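Local coordinates for protein sialidase B (Streptococcus pneumoniae serotype 4, PDB 4XJW) that hydrolyses alpha-2,3-, alpha-2,6- and alpha-2,8-glycosidic linkages of terminal sialic acids in glycoconjugates, and is here bound to the inhibitor Optactin, at residues Y331-L335 / Y345-E349; K489-A493 / G534-S538. The protein carries 1 engineered substitution. All blocks are in the same frame, centred on the assembly; numbering follows the deposited sequence.

After the lectin-like N-terminal domain, the chain enters the beta-propeller characteristic of sialidases. Between propeller strands 301-308 and 420-426 it leaves to build an inserted, largely antiparallel beta region. Contact 1 lies there: 331-335 and 345-349 are arms of one hairpin, closing a loop of nine residues. Back in the propeller, contact 2 closes a wider loop of forty, which includes strands 504-510, 513-518 and 526-530 of the following sheet. Contact 1 closes before contact 2 opens, so the two are in series, their centres about 28 Å apart. One is a hairpin within the insertion; the other joins neighbouring propeller sheets, between consecutive BNR repeats.

Contact 1 (Y331-L335 / Y345-E349); sequences YYLKL and YTVRE
The phenol of Y332 gives its OH to OE2 of E349 in a very short hydrogen bond of 2.5 Å, received on the syn side of the carboxylate. OE2 sits at the ring edge, in the ring plane, yet the carboxylate itself is turned 72° from that plane. E349 reaches this spot because its chain folds back at chi2 (79°). R348 lies over one face of the same ring: its CD is above the middle, 3.9 Å from the Y332 ring centroid, and CZ follows at 4.8 Å in a cation-pi contact, the guanidinium inclined 45° to the ring. R348 has further ties, a weak bond from NE to OG1 of T346 and a salt bridge to E356, which also binds that threonine hydroxyl.

Beside this cluster the hairpin shows how an antiparallel ladder can fray. L335 N donates to Y345 O at 2.9 Å from above the carbonyl plane, and Y345 N returns a longer bond of 3.3 Å to L335 O. After the non-hydrogen-bonded pair K334-T346, V347 N still reaches L333 O at 2.8 Å, in the carbonyl plane. The reciprocal bond is missing: a water accepts from L333 N and donates to V347 O, bridging strands that diverge here. On the face of L335 and Y345 the contacts are apolar: CG2 of V347 lies 3.6 Å from L335 CD1, also touching CB of L333, and the CB atoms of L335 and Y345 meet.

Chemically, the end of the hairpin arm is held by side chains where the ladder gives out. The ring of Y332 is fixed both at its hydroxyl and over a face. Donation to OE2 would be expected to favour the ionised carboxylate, while E356 meets the charge of R348.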
# COMPACT_ATOMS: atom_id res chain seq x y z
N TYR A 331 30.62 8.85 -14.08
CA TYR A 331 30.12 7.52 -13.76
C TYR A 331 29.44 6.90 -14.96
O TYR A 331 28.55 7.49 -15.57
CB TYR A 331 29.15 7.60 -12.58
CG TYR A 331 29.75 8.27 -11.38
CD1 TYR A 331 30.48 7.54 -10.45
CD2 TYR A 331 29.61 9.64 -11.18
CE1 TYR A 331 31.04 8.15 -9.34
CE2 TYR A 331 30.17 10.26 -10.08
CZ TYR A 331 30.88 9.51 -9.16
OH TYR A 331 31.44 10.13 -8.06
N TYR A 332 29.88 5.69 -15.31
CA TYR A 332 29.34 5.00 -16.47
C TYR A 332 28.74 3.68 -16.05
O TYR A 332 29.36 2.92 -15.31
CB TYR A 332 30.43 4.77 -17.51
CG TYR A 332 31.00 6.06 -18.05
CD1 TYR A 332 30.25 6.87 -18.90
CD2 TYR A 332 32.28 6.48 -17.70
CE1 TYR A 332 30.75 8.05 -19.39
CE2 TYR A 332 32.79 7.67 -18.19
CZ TYR A 332 32.03 8.44 -19.04
OH TYR A 332 32.52 9.63 -19.54
N LEU A 333 27.52 3.43 -16.51
CA LEU A 333 26.80 2.20 -16.21
C LEU A 333 27.52 1.00 -16.80
O LEU A 333 27.81 0.97 -17.99
CB LEU A 333 25.38 2.29 -16.77
CG LEU A 333 24.40 1.16 -16.44
CD1 LEU A 333 24.08 1.17 -14.96
CD2 LEU A 333 23.13 1.31 -17.28
N LYS A 334 27.81 0.01 -15.95
CA LYS A 334 28.51 -1.20 -16.38
C LYS A 334 27.51 -2.19 -16.96
O LYS A 334 26.37 -2.27 -16.49
CB LYS A 334 29.27 -1.84 -15.22
CG LYS A 334 30.39 -0.98 -14.66
CD LYS A 334 31.15 -1.68 -13.55
CE LYS A 334 30.29 -1.86 -12.32
NZ LYS A 334 31.02 -2.56 -11.23
N LEU A 335 27.94 -2.92 -17.98
CA LEU A 335 27.10 -3.96 -18.57
C LEU A 335 27.86 -5.27 -18.74
O LEU A 335 29.06 -5.28 -18.99
CB LEU A 335 26.57 -3.52 -19.94
CG LEU A 335 25.62 -2.33 -20.01
CD1 LEU A 335 25.35 -1.93 -21.46
CD2 LEU A 335 24.32 -2.64 -19.28
N TYR A 345 31.82 -4.15 -20.29
CA TYR A 345 31.28 -3.02 -21.04
C TYR A 345 30.80 -1.87 -20.15
O TYR A 345 30.48 -2.06 -18.97
CB TYR A 345 30.13 -3.48 -21.94
CG TYR A 345 30.52 -4.56 -22.92
CD1 TYR A 345 30.50 -5.90 -22.56
CD2 TYR A 345 30.92 -4.23 -24.22
CE1 TYR A 345 30.87 -6.89 -23.45
CE2 TYR A 345 31.29 -5.21 -25.12
CZ TYR A 345 31.26 -6.54 -24.73
OH TYR A 345 31.62 -7.51 -25.63
N THR A 346 30.78 -0.67 -20.72
CA THR A 346 30.19 0.50 -20.08
C THR A 346 29.32 1.24 -21.08
O THR A 346 29.52 1.13 -22.30
CB THR A 346 31.25 1.49 -19.55
OG1 THR A 346 32.19 1.81 -20.58
CG2 THR A 346 31.98 0.91 -18.35
N VAL A 347 28.35 1.98 -20.56
CA VAL A 347 27.53 2.85 -21.39
C VAL A 347 28.16 4.24 -21.32
O VAL A 347 28.21 4.85 -20.25
CB VAL A 347 26.08 2.93 -20.90
CG1 VAL A 347 25.23 3.69 -21.89
CG2 VAL A 347 25.49 1.54 -20.71
N ARG A 348 28.65 4.74 -22.45
CA ARG A 348 29.31 6.04 -22.48
C ARG A 348 28.40 7.13 -23.01
O ARG A 348 27.18 6.94 -23.12
CB ARG A 348 30.56 5.97 -23.35
CG ARG A 348 31.51 4.86 -22.97
CD ARG A 348 32.28 5.16 -21.70
NE ARG A 348 33.41 4.25 -21.57
CZ ARG A 348 34.60 4.60 -21.08
NH1 ARG A 348 34.80 5.84 -20.66
NH2 ARG A 348 35.57 3.70 -21.01
N GLU A 349 29.00 8.28 -23.33
CA GLU A 349 28.27 9.41 -23.90
C GLU A 349 27.51 8.99 -25.16
O GLU A 349 27.98 8.14 -25.92
CB GLU A 349 29.22 10.57 -24.21
CG GLU A 349 29.72 11.32 -22.98
CD GLU A 349 30.85 10.60 -22.24
OE1 GLU A 349 31.38 9.61 -22.78
OE2 GLU A 349 31.19 11.04 -21.13
O HOH W 1 26.32 5.48 -18.30

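Contact 2 (K489-A493 / G534-S538)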
# COMPACT_ATOMS: atom_id res chain seq x y z
N LYS A 489 24.12 16.09 -5.14
CA LYS A 489 25.20 15.78 -4.21
C LYS A 489 24.59 15.15 -2.98
O LYS A 489 23.38 15.21 -2.77
CB LYS A 489 25.98 17.05 -3.82
CG LYS A 489 25.21 17.97 -2.88
CD LYS A 489 26.08 19.14 -2.43
CE LYS A 489 25.32 20.07 -1.49
NZ LYS A 489 26.19 21.17 -0.98
N LYS A 490 25.43 14.53 -2.16
CA LYS A 490 24.94 13.91 -0.94
C LYS A 490 25.31 14.72 0.29
O LYS A 490 26.30 15.45 0.30
CB LYS A 490 25.48 12.48 -0.80
CG LYS A 490 26.89 12.38 -0.21
CD LYS A 490 27.24 10.93 0.17
CE LYS A 490 28.68 10.80 0.64
NZ LYS A 490 28.93 11.50 1.93
N SER A 491 24.48 14.61 1.31
CA SER A 491 24.84 15.06 2.64
C SER A 491 24.56 13.89 3.58
O SER A 491 23.41 13.48 3.75
CB SER A 491 24.04 16.30 3.04
OG SER A 491 24.44 16.75 4.32
N SER A 492 25.61 13.32 4.15
CA SER A 492 25.45 12.15 5.02
C SER A 492 25.25 12.56 6.48
O SER A 492 25.87 13.51 6.96
CB SER A 492 26.66 11.21 4.91
OG SER A 492 26.82 10.72 3.60
N ALA A 493 24.38 11.84 7.16
CA ALA A 493 24.13 12.05 8.58
C ALA A 493 24.16 10.70 9.29
O ALA A 493 23.29 9.85 9.07
CB ALA A 493 22.80 12.73 8.78
N GLY A 534 20.21 21.72 4.96
CA GLY A 534 20.56 20.35 4.62
C GLY A 534 22.04 20.05 4.45
O GLY A 534 22.42 18.90 4.25
N GLU A 535 22.89 21.08 4.52
CA GLU A 535 24.33 20.86 4.39
C GLU A 535 24.86 19.96 5.49
O GLU A 535 25.65 19.05 5.24
CB GLU A 535 25.09 22.18 4.41
CG GLU A 535 24.84 23.07 3.20
CD GLU A 535 25.43 22.48 1.93
OE1 GLU A 535 26.61 22.09 1.95
OE2 GLU A 535 24.71 22.38 0.92
N THR A 536 24.45 20.25 6.72
CA THR A 536 24.93 19.53 7.89
C THR A 536 23.79 19.16 8.83
O THR A 536 22.73 19.80 8.81
CB THR A 536 26.03 20.32 8.67
OG1 THR A 536 25.45 21.48 9.27
CG2 THR A 536 27.18 20.73 7.77
N TRP A 537 24.02 18.15 9.66
CA TRP A 537 22.97 17.56 10.51
C TRP A 537 23.38 17.35 11.95
O TRP A 537 24.53 17.03 12.25
CB TRP A 537 22.48 16.24 9.90
CG TRP A 537 21.86 16.50 8.58
CD1 TRP A 537 22.50 16.53 7.38
CD2 TRP A 537 20.49 16.82 8.32
NE1 TRP A 537 21.60 16.86 6.37
CE2 TRP A 537 20.35 17.03 6.94
CE3 TRP A 537 19.36 16.94 9.14
CZ2 TRP A 537 19.13 17.35 6.34
CZ3 TRP A 537 18.13 17.25 8.54
CH2 TRP A 537 18.04 17.45 7.16
N SER A 538 22.41 17.50 12.84
CA SER A 538 22.65 17.36 14.27
C SER A 538 22.72 15.90 14.71
O SER A 538 22.45 14.97 13.94
CB SER A 538 21.51 18.01 15.04
OG SER A 538 20.35 17.20 14.95
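Strand 489-493, at the edge of its sheet, runs beside the irregular turn 534-538 with CA atoms of S491 and E535 6.1 Å apart and no backbone-to-backbone hydrogen bond between the segments, so side chains make the junction. S491 carries it. A chi1 of -178° swings OG away from the S491 amide and into the turn, where it lies 2.8 Å from E535 O and 3.0 Å from G534 O. G534 O also accepts a weak bond of 3.1 Å from NE1 of W537, and S491 OG lies at the edge of that indole, in its plane. Further along, CB of A493 packs 3.7 Å from CB of W537, whose ring stacks on Y478 of the strand paired with 489-493.

At the start of the strand K489 stretches its chain across the side chain of E535. NZ meets OE2 at 2.7 Å on its syn lone pair, with a weaker second bond to OE1; R465 forms another salt bridge to OE2.

The turn is the second half of the Asp box of the fourth BNR repeat, whose D532 bonds T536 OG1, and the strand emerges from the third repeat. Successive Asp-box units are thus joined by a serine hydroxyl within bonding distance of two carbonyls, with one proton to give, and by a carboxylate held by a lysine and an arginine, which probably keep it ionised.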